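Local coordinates for protein putative decarboxylase involved in desferrioxamine biosynthesis (Erwinia amylovora, PDB 5O5C) that probably decarboxylates lysine with the help of pyridoxal 5'-phosphate, in the pathway that builds the siderophore desferrioxamine, at residues A38-Q43 against G81-A86; C303-S308 against P313-I318; I413-L418 against L427-L432. One frame throughout, in Å; residues are numbered along the deposited sequence.

Contact 1: A38-Q43 against G81-A86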
ATOM      1  N   ALA B  38     -14.243 -21.491  -9.655  1.00 29.52           N
ATOM      2  CA  ALA B  38     -14.754 -21.011 -10.951  1.00 31.13           C
ATOM      3  C   ALA B  38     -16.259 -20.724 -10.918  1.00 32.73           C
ATOM      4  O   ALA B  38     -16.732 -19.821 -11.634  1.00 27.21           O
ATOM      5  CB  ALA B  38     -14.414 -21.949 -12.093  1.00 33.36           C
ATOM      6  N   ARG B  39     -16.997 -21.478 -10.090  1.00 35.95           N
ATOM      7  CA  ARG B  39     -18.447 -21.264  -9.935  1.00 36.77           C
ATOM      8  C   ARG B  39     -18.737 -19.991  -9.145  1.00 34.86           C
ATOM      9  O   ARG B  39     -19.682 -19.253  -9.464  1.00 25.59           O
ATOM     10  CB  ARG B  39     -19.131 -22.486  -9.297  1.00 38.50           C
ATOM     11  CG  ARG B  39     -19.142 -23.671 -10.267  1.00 45.83           C
ATOM     12  CD  ARG B  39     -20.049 -24.815  -9.836  1.00 48.73           C
ATOM     13  NE  ARG B  39     -19.893 -25.961 -10.745  1.00 54.00           N
ATOM     14  CZ  ARG B  39     -19.328 -27.149 -10.455  1.00 59.43           C
ATOM     15  NH1 ARG B  39     -18.848 -27.442  -9.236  1.00 61.85           N
ATOM     16  NH2 ARG B  39     -19.259 -28.083 -11.408  1.00 56.23           N
ATOM     17  N   GLN B  40     -17.917 -19.741  -8.121  1.00 34.56           N
ATOM     18  CA  GLN B  40     -18.012 -18.471  -7.382  1.00 34.27           C
ATOM     19  C   GLN B  40     -17.692 -17.325  -8.343  1.00 31.86           C
ATOM     20  O   GLN B  40     -18.291 -16.272  -8.278  1.00 32.47           O
ATOM     21  CB  GLN B  40     -17.147 -18.476  -6.094  1.00 33.67           C
ATOM     22  CG  GLN B  40     -15.896 -17.621  -6.079  1.00 38.55           C
ATOM     23  CD  GLN B  40     -15.099 -17.697  -4.795  1.00 36.95           C
ATOM     24  OE1 GLN B  40     -15.276 -18.580  -3.989  1.00 43.51           O
ATOM     25  NE2 GLN B  40     -14.164 -16.795  -4.644  1.00 39.43           N
ATOM     26  N   THR B  41     -16.756 -17.536  -9.251  1.00 33.53           N
ATOM     27  CA  THR B  41     -16.378 -16.452 -10.177  1.00 33.61           C
ATOM     28  C   THR B  41     -17.500 -16.262 -11.183  1.00 30.63           C
ATOM     29  O   THR B  41     -17.832 -15.133 -11.523  1.00 30.79           O
ATOM     30  CB  THR B  41     -15.024 -16.710 -10.837  1.00 34.11           C
ATOM     31  OG1 THR B  41     -15.086 -17.939 -11.547  1.00 44.21           O
ATOM     32  CG2 THR B  41     -13.952 -16.817  -9.822  1.00 28.21           C
ATOM     33  N   GLU B  42     -18.153 -17.359 -11.572  1.00 28.93           N
ATOM     34  CA  GLU B  42     -19.336 -17.300 -12.408  1.00 31.77           C
ATOM     35  C   GLU B  42     -20.497 -16.547 -11.769  1.00 32.89           C
ATOM     36  O   GLU B  42     -21.108 -15.725 -12.442  1.00 31.32           O
ATOM     37  CB  GLU B  42     -19.756 -18.714 -12.892  1.00 33.69           C
ATOM     38  CG  GLU B  42     -18.816 -19.147 -14.022  1.00 34.84           C
ATOM     39  CD  GLU B  42     -18.777 -20.625 -14.274  1.00 37.20           C
ATOM     40  OE1 GLU B  42     -19.559 -21.370 -13.666  1.00 38.02           O
ATOM     41  OE2 GLU B  42     -17.953 -21.048 -15.117  1.00 48.77           O
ATOM     42  N   GLN B  43     -20.748 -16.771 -10.478  1.00 32.19           N
ATOM     43  CA  GLN B  43     -21.770 -16.015  -9.762  1.00 32.34           C
ATOM     44  C   GLN B  43     -21.493 -14.500  -9.751  1.00 31.82           C
ATOM     45  O   GLN B  43     -22.400 -13.721  -9.990  1.00 26.43           O
ATOM     46  CB  GLN B  43     -21.921 -16.498  -8.318  1.00 32.16           C
ATOM     47  CG  GLN B  43     -22.505 -17.895  -8.127  1.00 36.33           C
ATOM     48  CD  GLN B  43     -22.506 -18.333  -6.654  1.00 41.31           C
ATOM     49  OE1 GLN B  43     -23.507 -18.868  -6.159  1.00 43.62           O
ATOM     50  NE2 GLN B  43     -21.394 -18.103  -5.951  1.00 36.00           N
ATOM     51  N   GLY B  81     -24.051 -17.676   6.101  1.00 41.76           N
ATOM     52  CA  GLY B  81     -24.627 -17.802   4.780  1.00 43.69           C
ATOM     53  C   GLY B  81     -23.529 -17.892   3.720  1.00 42.46           C
ATOM     54  O   GLY B  81     -22.543 -17.200   3.771  1.00 44.42           O
ATOM     55  N   SER B  82     -23.705 -18.760   2.749  1.00 37.82           N
ATOM     56  CA  SER B  82     -22.748 -18.927   1.691  1.00 33.65           C
ATOM     57  C   SER B  82     -22.530 -17.631   0.894  1.00 30.78           C
ATOM     58  O   SER B  82     -22.995 -16.538   1.258  1.00 30.62           O
ATOM     59  CB  SER B  82     -23.302 -19.992   0.782  1.00 37.47           C
ATOM     60  OG  SER B  82     -24.593 -19.566   0.428  1.00 42.32           O
ATOM     61  N   ASN B  83     -21.760 -17.764  -0.165  1.00 28.03           N
ATOM     62  CA  ASN B  83     -21.526 -16.698  -1.123  1.00 27.46           C
ATOM     63  C   ASN B  83     -22.824 -16.009  -1.565  1.00 27.03           C
ATOM     64  O   ASN B  83     -22.912 -14.814  -1.560  1.00 26.97           O
ATOM     65  CB  ASN B  83     -20.835 -17.284  -2.341  1.00 24.10           C
ATOM     66  CG  ASN B  83     -19.380 -17.599  -2.099  1.00 23.19           C
ATOM     67  OD1 ASN B  83     -18.727 -17.095  -1.151  1.00 27.45           O
ATOM     68  ND2 ASN B  83     -18.846 -18.381  -2.974  1.00 19.83           N
ATOM     69  N   GLU B  84     -23.847 -16.802  -1.881  1.00 30.49           N
ATOM     70  CA  GLU B  84     -25.108 -16.310  -2.436  1.00 29.29           C
ATOM     71  C   GLU B  84     -25.770 -15.372  -1.423  1.00 28.92           C
ATOM     72  O   GLU B  84     -26.142 -14.269  -1.790  1.00 32.41           O
ATOM     73  CB  GLU B  84     -26.030 -17.474  -2.846  1.00 34.24           C
ATOM     74  CG  GLU B  84     -25.367 -18.519  -3.765  1.00 33.66           C
ATOM     75  CD  GLU B  84     -24.362 -19.436  -3.035  1.00 33.54           C
ATOM     76  OE1 GLU B  84     -24.530 -19.630  -1.834  1.00 36.11           O
ATOM     77  OE2 GLU B  84     -23.391 -19.947  -3.615  1.00 35.34           O
ATOM     78  N   ALA B  85     -25.819 -15.765  -0.148  1.00 25.85           N
ATOM     79  CA  ALA B  85     -26.284 -14.897   0.954  1.00 27.40           C
ATOM     80  C   ALA B  85     -25.409 -13.645   1.229  1.00 26.59           C
ATOM     81  O   ALA B  85     -25.933 -12.579   1.461  1.00 29.12           O
ATOM     82  CB  ALA B  85     -26.439 -15.700   2.231  1.00 25.06           C
ATOM     83  N   ALA B  86     -24.089 -13.769   1.264  1.00 30.91           N
ATOM     84  CA  ALA B  86     -23.228 -12.558   1.506  1.00 27.82           C
ATOM     85  C   ALA B  86     -23.404 -11.572   0.351  1.00 28.38           C
ATOM     86  O   ALA B  86     -23.573 -10.388   0.570  1.00 30.23           O
ATOM     87  CB  ALA B  86     -21.771 -12.965   1.673  1.00 30.66           C
TER
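Asn83 points from the first turn of helix 83-95 toward helix 34-53 and meets two glutamines there, Gln40 and Gln43, one helical turn apart. Its amide nitrogen ND2 lies 3.6 Å from Gln40 CB, and the planes of the two amides stand almost perpendicular, 88° apart. Lower on the same side chain, Asn83 CB packs beside the amide end of Gln43. That amide also lies near the carboxylate of Glu84, whose chain bends at chi2 (74°), though the exact setting of the carboxylate is doubtful. The backbones keep some distance, the nearest CA atoms, of Gln40 and Asn83, being 7.4 Å apart, so the interface consists of polar side chains with a summed buried area of 157 Å². Further out, Gln40 NE2 donates a hydrogen bond to Leu116 O of the second subunit, which directs the polar end of this buried glutamine into the dimer interface. Asn83 packs on Val394 of the second subunit as well. Ser82, at the N-cap, starts the turn that carries Asn83 and Glu84. N-terminal helices laid against the partner subunit are characteristic of the dimers of group II pyridoxal phosphate-dependent decarboxylases.

Contact 2: C303-S308 against P313-I318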
ATOM      1  N   CYS B 303       1.683  12.128 -15.354  1.00 19.10           N
ATOM      2  CA  CYS B 303       2.360  10.995 -16.004  1.00 21.68           C
ATOM      3  C   CYS B 303       1.593  10.416 -17.219  1.00 21.59           C
ATOM      4  O   CYS B 303       2.218   9.831 -18.136  1.00 21.62           O
ATOM      5  CB  CYS B 303       2.623   9.858 -14.974  1.00 20.83           C
ATOM      6  SG  CYS B 303       1.063   9.365 -14.240  1.00 20.13           S
ATOM      7  N   GLY B 304       0.286  10.657 -17.299  1.00 21.14           N
ATOM      8  CA  GLY B 304      -0.480  10.267 -18.495  1.00 21.80           C
ATOM      9  C   GLY B 304       0.129  10.767 -19.813  1.00 22.14           C
ATOM     10  O   GLY B 304      -0.004  10.149 -20.821  1.00 18.35           O
ATOM     11  N   LEU B 305       0.841  11.885 -19.765  1.00 24.28           N
ATOM     12  CA  LEU B 305       1.432  12.474 -20.962  1.00 24.17           C
ATOM     13  C   LEU B 305       2.646  11.697 -21.478  1.00 27.06           C
ATOM     14  O   LEU B 305       3.060  11.907 -22.632  1.00 27.66           O
ATOM     15  CB  LEU B 305       1.785  13.933 -20.706  1.00 22.84           C
ATOM     16  CG  LEU B 305       0.660  14.890 -20.371  1.00 22.30           C
ATOM     17  CD1 LEU B 305       1.224  16.245 -19.978  1.00 24.41           C
ATOM     18  CD2 LEU B 305      -0.296  15.003 -21.545  1.00 22.19           C
ATOM     19  N   LEU B 306       3.190  10.780 -20.653  1.00 26.15           N
ATOM     20  CA  LEU B 306       4.290   9.915 -21.060  1.00 26.78           C
ATOM     21  C   LEU B 306       3.917   8.966 -22.163  1.00 27.31           C
ATOM     22  O   LEU B 306       4.812   8.415 -22.836  1.00 28.44           O
ATOM     23  CB  LEU B 306       4.837   9.095 -19.877  1.00 27.54           C
ATOM     24  CG  LEU B 306       5.453   9.847 -18.720  1.00 27.00           C
ATOM     25  CD1 LEU B 306       5.835   8.843 -17.649  1.00 26.87           C
ATOM     26  CD2 LEU B 306       6.659  10.670 -19.152  1.00 28.15           C
ATOM     27  N   VAL B 307       2.614   8.752 -22.350  1.00 28.39           N
ATOM     28  CA  VAL B 307       2.085   7.919 -23.454  1.00 25.99           C
ATOM     29  C   VAL B 307       1.363   8.672 -24.585  1.00 29.09           C
ATOM     30  O   VAL B 307       0.824   8.027 -25.475  1.00 29.97           O
ATOM     31  CB  VAL B 307       1.168   6.780 -22.950  1.00 26.39           C
ATOM     32  CG1 VAL B 307       1.986   5.724 -22.236  1.00 28.70           C
ATOM     33  CG2 VAL B 307       0.043   7.262 -22.064  1.00 24.62           C
ATOM     34  N   SER B 308       1.404  10.004 -24.597  1.00 28.43           N
ATOM     35  CA  SER B 308       0.713  10.786 -25.631  1.00 30.65           C
ATOM     36  C   SER B 308       1.660  11.079 -26.796  1.00 33.42           C
ATOM     37  O   SER B 308       2.758  11.632 -26.597  1.00 31.66           O
ATOM     38  CB  SER B 308       0.158  12.082 -25.046  1.00 28.74           C
ATOM     39  OG  SER B 308      -0.533  12.856 -26.015  1.00 27.59           O
ATOM     40  N   PRO B 313       5.765  16.294 -25.270  1.00 26.80           N
ATOM     41  CA  PRO B 313       6.590  17.506 -25.072  1.00 26.58           C
ATOM     42  C   PRO B 313       6.150  18.420 -23.965  1.00 26.71           C
ATOM     43  O   PRO B 313       6.977  19.163 -23.441  1.00 31.25           O
ATOM     44  CB  PRO B 313       6.537  18.198 -26.441  1.00 27.25           C
ATOM     45  CG  PRO B 313       6.434  17.061 -27.391  1.00 27.99           C
ATOM     46  CD  PRO B 313       5.537  16.062 -26.708  1.00 28.35           C
ATOM     47  N   ARG B 314       4.889  18.342 -23.530  1.00 27.36           N
ATOM     48  CA  ARG B 314       4.440  19.199 -22.456  1.00 28.10           C
ATOM     49  C   ARG B 314       5.038  18.828 -21.072  1.00 27.56           C
ATOM     50  O   ARG B 314       4.870  19.592 -20.113  1.00 23.69           O
ATOM     51  CB  ARG B 314       2.906  19.285 -22.423  1.00 27.34           C
ATOM     52  CG  ARG B 314       2.310  19.885 -23.698  1.00 29.12           C
ATOM     53  CD  ARG B 314       0.850  19.538 -23.870  1.00 31.04           C
ATOM     54  NE  ARG B 314       0.071  20.067 -22.781  1.00 36.98           N
ATOM     55  CZ  ARG B 314      -1.126  19.647 -22.395  1.00 41.95           C
ATOM     56  NH1 ARG B 314      -1.766  18.648 -22.967  1.00 45.33           N
ATOM     57  NH2 ARG B 314      -1.697  20.257 -21.393  1.00 47.58           N
ATOM     58  N   LEU B 315       5.645  17.645 -20.975  1.00 27.04           N
ATOM     59  CA  LEU B 315       6.413  17.219 -19.792  1.00 25.93           C
ATOM     60  C   LEU B 315       7.939  17.430 -19.920  1.00 26.16           C
ATOM     61  O   LEU B 315       8.686  17.122 -18.978  1.00 27.97           O
ATOM     62  CB  LEU B 315       6.127  15.754 -19.446  1.00 23.64           C
ATOM     63  CG  LEU B 315       4.789  15.371 -18.783  1.00 23.75           C
ATOM     64  CD1 LEU B 315       4.812  13.895 -18.420  1.00 24.45           C
ATOM     65  CD2 LEU B 315       4.437  16.255 -17.590  1.00 22.47           C
ATOM     66  N   ALA B 316       8.413  18.003 -21.018  1.00 27.92           N
ATOM     67  CA  ALA B 316       9.878  18.260 -21.173  1.00 28.66           C
ATOM     68  C   ALA B 316      10.488  19.056 -20.008  1.00 28.43           C
ATOM     69  O   ALA B 316       9.947  20.063 -19.534  1.00 31.30           O
ATOM     70  CB  ALA B 316      10.184  18.905 -22.523  1.00 29.19           C
ATOM     71  N   GLY B 317      11.616  18.558 -19.509  1.00 27.83           N
ATOM     72  CA  GLY B 317      12.199  19.023 -18.279  1.00 26.59           C
ATOM     73  C   GLY B 317      12.038  18.000 -17.139  1.00 28.92           C
ATOM     74  O   GLY B 317      12.735  18.102 -16.143  1.00 23.73           O
ATOM     75  N   ILE B 318      11.122  17.028 -17.295  1.00 27.18           N
ATOM     76  CA  ILE B 318      10.962  15.905 -16.365  1.00 26.93           C
ATOM     77  C   ILE B 318      12.210  15.005 -16.388  1.00 25.56           C
ATOM     78  O   ILE B 318      12.587  14.417 -15.372  1.00 27.34           O
ATOM     79  CB  ILE B 318       9.701  15.070 -16.716  1.00 28.41           C
ATOM     80  CG1 ILE B 318       9.331  14.158 -15.564  1.00 28.63           C
ATOM     81  CG2 ILE B 318       9.882  14.277 -18.038  1.00 28.58           C
ATOM     82  CD1 ILE B 318       7.907  13.659 -15.636  1.00 29.08           C
TER
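Leu315 reaches from its short 3-10 segment into the side of the 3-10 turn formed by residues 303-307. Its CB carries CG at a chi1 of -75°, anti to its own carbonyl carbon, and the branch point CG then lies 3.8 Å from Leu305 CB and 3.9 Å from Leu305 CD1. Beyond CG the two methyls part. CD1 fits between two consecutive residues, with Leu305 CB and Leu306 CD2 each 3.8 Å away, while CD2 rests 4.0 Å from Leu305 CD1. Leu306 crosses Leu315 at about a right angle, so methyl meets methyl rather than chain lying along chain. Both segments belong to the connection between strands 294-299 and 323-327, parallel neighbours in the seven-stranded sheet of this fold type I enzyme. The buried apolar cluster does not touch the bound pyridoxal phosphate, which is about 11 Å from the Leu315 side chain. After Leu315 the chain makes a type II beta turn to Ile318, with Gly317 at a positive phi of 107°, where a side chain would jam against the preceding carbonyl O. On the other flank, Leu305 CD2 lies 4.2 Å from NH1 of the Arg314 guanidinium, and Leu305 also packs on Phe404 and Leu408 of helix 397-420.

Contact 3: I413-L418 against L427-L432; sequences IAHQLL and LHVPEL
Near its C-terminal end, the long helix 397-420 packs against the loop joining strands 424-426 and 434-439 of the small antiparallel sheet, and His415 carries the helix side of the contact. Its imidazole lies against residues 428-430. Val429 CA sits over one face, 3.9 Å from the ring centroid and 12° off the ring normal, making a CH-pi interaction. The same valine adds its CG2 methyl, 3.7 Å from His415 ND1. At the base of the side chain, Pro430 CD approaches His415 CB to 3.4 Å, and the pyrrolidine also touches CG of the ring. With CG anti to the backbone N (chi1 176°), the histidine reaches outward from the helix to lie against the loop. Residues 427-432 link the antiparallel neighbours 424-426 and 434-439, a beta hairpin whose connection comes back past the helix. The carbonyl of His428 also lies close to the imidazole, 3.2 Å from His415 CD2, but makes no hydrogen bond with His415 NE2; it accepts one from Gln435 NE2 instead. The CB of His428 is directed away from the helix; its NE2 is hydrogen-bonded to the backbone N of Ile436, and its ring is edge-to-face with Phe275. Pro430 also touches Thr411 and Gln412, about one turn earlier on the helix, and Gln435 of strand 434-439.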
ATOM      1  N   ILE B 413     -13.108  21.140 -24.919  1.00 23.01           N
ATOM      2  CA  ILE B 413     -14.501  21.326 -25.269  1.00 23.81           C
ATOM      3  C   ILE B 413     -15.303  21.769 -24.054  1.00 27.81           C
ATOM      4  O   ILE B 413     -16.129  22.691 -24.164  1.00 32.22           O
ATOM      5  CB  ILE B 413     -15.095  20.088 -26.005  1.00 22.94           C
ATOM      6  CG1 ILE B 413     -14.587  20.078 -27.454  1.00 22.99           C
ATOM      7  CG2 ILE B 413     -16.612  20.074 -26.025  1.00 19.87           C
ATOM      8  CD1 ILE B 413     -14.963  18.869 -28.239  1.00 24.50           C
ATOM      9  N   ALA B 414     -15.046  21.170 -22.901  1.00 27.59           N
ATOM     10  CA  ALA B 414     -15.769  21.585 -21.686  1.00 28.99           C
ATOM     11  C   ALA B 414     -15.393  23.016 -21.293  1.00 28.34           C
ATOM     12  O   ALA B 414     -16.268  23.810 -20.930  1.00 24.08           O
ATOM     13  CB  ALA B 414     -15.572  20.607 -20.549  1.00 28.56           C
ATOM     14  N   HIS B 415     -14.116  23.363 -21.417  1.00 28.78           N
ATOM     15  CA  HIS B 415     -13.683  24.730 -21.176  1.00 28.88           C
ATOM     16  C   HIS B 415     -14.418  25.705 -22.092  1.00 30.60           C
ATOM     17  O   HIS B 415     -14.872  26.759 -21.635  1.00 30.65           O
ATOM     18  CB  HIS B 415     -12.189  24.900 -21.399  1.00 31.71           C
ATOM     19  CG  HIS B 415     -11.736  26.315 -21.243  1.00 30.41           C
ATOM     20  ND1 HIS B 415     -11.262  27.070 -22.298  1.00 32.87           N
ATOM     21  CD2 HIS B 415     -11.744  27.128 -20.165  1.00 28.26           C
ATOM     22  CE1 HIS B 415     -10.976  28.287 -21.870  1.00 32.17           C
ATOM     23  NE2 HIS B 415     -11.267  28.350 -20.579  1.00 35.87           N
ATOM     24  N   GLN B 416     -14.537  25.338 -23.378  1.00 30.63           N
ATOM     25  CA  GLN B 416     -15.328  26.112 -24.306  1.00 31.68           C
ATOM     26  C   GLN B 416     -16.758  26.257 -23.820  1.00 31.25           C
ATOM     27  O   GLN B 416     -17.233  27.381 -23.721  1.00 35.84           O
ATOM     28  CB  GLN B 416     -15.266  25.561 -25.734  1.00 34.33           C
ATOM     29  CG  GLN B 416     -13.917  25.777 -26.381  1.00 35.53           C
ATOM     30  CD  GLN B 416     -13.846  25.262 -27.813  1.00 42.57           C
ATOM     31  OE1 GLN B 416     -14.405  24.212 -28.151  1.00 44.02           O
ATOM     32  NE2 GLN B 416     -13.148  26.011 -28.670  1.00 44.95           N
ATOM     33  N   LEU B 417     -17.414  25.166 -23.450  1.00 32.40           N
ATOM     34  CA  LEU B 417     -18.836  25.218 -23.021  1.00 33.09           C
ATOM     35  C   LEU B 417     -19.090  25.967 -21.723  1.00 33.05           C
ATOM     36  O   LEU B 417     -20.167  26.550 -21.556  1.00 36.37           O
ATOM     37  CB  LEU B 417     -19.392  23.829 -22.797  1.00 33.48           C
ATOM     38  CG  LEU B 417     -19.460  22.833 -23.917  1.00 38.44           C
ATOM     39  CD1 LEU B 417     -19.744  21.460 -23.325  1.00 38.17           C
ATOM     40  CD2 LEU B 417     -20.506  23.264 -24.926  1.00 43.41           C
ATOM     41  N   LEU B 418     -18.141  25.871 -20.788  1.00 31.01           N
ATOM     42  CA  LEU B 418     -18.198  26.569 -19.518  1.00 32.73           C
ATOM     43  C   LEU B 418     -18.039  28.083 -19.714  1.00 33.76           C
ATOM     44  O   LEU B 418     -18.812  28.861 -19.125  1.00 32.78           O
ATOM     45  CB  LEU B 418     -17.125  26.053 -18.533  1.00 30.44           C
ATOM     46  CG  LEU B 418     -17.317  24.606 -18.020  1.00 31.91           C
ATOM     47  CD1 LEU B 418     -16.120  24.186 -17.225  1.00 32.01           C
ATOM     48  CD2 LEU B 418     -18.546  24.408 -17.180  1.00 33.96           C
ATOM     49  N   LEU B 427     -11.579  29.768 -14.571  1.00 29.57           N
ATOM     50  CA  LEU B 427     -10.321  30.386 -14.123  1.00 28.26           C
ATOM     51  C   LEU B 427      -9.160  30.104 -15.067  1.00 26.64           C
ATOM     52  O   LEU B 427      -8.150  30.786 -15.039  1.00 26.40           O
ATOM     53  CB  LEU B 427      -9.935  29.887 -12.724  1.00 26.99           C
ATOM     54  CG  LEU B 427     -10.795  30.294 -11.530  1.00 26.62           C
ATOM     55  CD1 LEU B 427     -10.236  29.706 -10.264  1.00 29.36           C
ATOM     56  CD2 LEU B 427     -10.840  31.809 -11.387  1.00 28.30           C
ATOM     57  N   HIS B 428      -9.275  29.094 -15.902  1.00 24.57           N
ATOM     58  CA  HIS B 428      -8.098  28.708 -16.653  1.00 27.57           C
ATOM     59  C   HIS B 428      -8.494  27.907 -17.829  1.00 26.28           C
ATOM     60  O   HIS B 428      -9.533  27.224 -17.844  1.00 26.70           O
ATOM     61  CB  HIS B 428      -7.135  27.860 -15.781  1.00 26.19           C
ATOM     62  CG  HIS B 428      -7.751  26.562 -15.326  1.00 24.85           C
ATOM     63  ND1 HIS B 428      -7.246  25.329 -15.669  1.00 25.41           N
ATOM     64  CD2 HIS B 428      -8.879  26.315 -14.623  1.00 23.62           C
ATOM     65  CE1 HIS B 428      -8.020  24.379 -15.179  1.00 23.31           C
ATOM     66  NE2 HIS B 428      -9.013  24.952 -14.534  1.00 23.36           N
ATOM     67  N   VAL B 429      -7.594  27.911 -18.790  1.00 26.49           N
ATOM     68  CA  VAL B 429      -7.728  27.004 -19.891  1.00 28.68           C
ATOM     69  C   VAL B 429      -7.040  25.646 -19.558  1.00 31.10           C
ATOM     70  O   VAL B 429      -5.944  25.629 -19.022  1.00 26.92           O
ATOM     71  CB  VAL B 429      -7.184  27.673 -21.147  1.00 34.79           C
ATOM     72  CG1 VAL B 429      -5.671  27.856 -21.063  1.00 34.26           C
ATOM     73  CG2 VAL B 429      -7.613  26.866 -22.377  1.00 37.63           C
ATOM     74  N   PRO B 430      -7.677  24.504 -19.891  1.00 30.94           N
ATOM     75  CA  PRO B 430      -7.109  23.270 -19.307  1.00 30.63           C
ATOM     76  C   PRO B 430      -5.761  22.839 -19.802  1.00 24.46           C
ATOM     77  O   PRO B 430      -5.544  22.649 -21.004  1.00 23.75           O
ATOM     78  CB  PRO B 430      -8.115  22.212 -19.652  1.00 29.66           C
ATOM     79  CG  PRO B 430      -8.985  22.802 -20.711  1.00 33.08           C
ATOM     80  CD  PRO B 430      -9.033  24.262 -20.385  1.00 32.47           C
ATOM     81  N   GLU B 431      -4.874  22.663 -18.853  1.00 23.35           N
ATOM     82  CA  GLU B 431      -3.568  22.193 -19.153  1.00 26.32           C
ATOM     83  C   GLU B 431      -3.561  20.667 -19.155  1.00 27.43           C
ATOM     84  O   GLU B 431      -2.620  20.048 -19.658  1.00 25.98           O
ATOM     85  CB  GLU B 431      -2.618  22.760 -18.145  1.00 29.15           C
ATOM     86  CG  GLU B 431      -1.208  22.405 -18.406  1.00 33.23           C
ATOM     87  CD  GLU B 431      -0.397  23.629 -18.537  1.00 39.76           C
ATOM     88  OE1 GLU B 431      -0.661  24.338 -19.528  1.00 43.42           O
ATOM     89  OE2 GLU B 431       0.452  23.884 -17.665  1.00 42.84           O
ATOM     90  N   LEU B 432      -4.599  20.069 -18.597  1.00 22.63           N
ATOM     91  CA  LEU B 432      -4.772  18.659 -18.617  1.00 24.77           C
ATOM     92  C   LEU B 432      -6.244  18.385 -18.682  1.00 25.14           C
ATOM     93  O   LEU B 432      -6.949  18.848 -19.584  1.00 22.73           O
ATOM     94  CB  LEU B 432      -4.112  17.992 -17.392  1.00 27.30           C
ATOM     95  CG  LEU B 432      -2.629  17.739 -17.460  1.00 27.73           C
ATOM     96  CD1 LEU B 432      -2.061  17.462 -16.093  1.00 31.26           C
ATOM     97  CD2 LEU B 432      -2.302  16.632 -18.452  1.00 33.21           C
TER

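In the fold
The three contacts follow one another along the chain without overlap. Contact 1 stands apart in the N-terminal helices at the subunit interface, its centre 44 Å from that of contact 2 and 46 Å from that of contact 3; contacts 1 and 2 lie on opposite sides of the chain's centre. Contacts 2 and 3 have centres 20 Å apart and touch: Leu305 CD1 meets Leu432 CD2 at 3.9 Å, and helix 397-420 serves both, receiving Leu305 midway and carrying His415 near its end. This helix thus touches both a connection of the large cofactor-binding sheet and a connection of the small C-terminal sheet, whereas contact 1, within one chain, borders the second subunit.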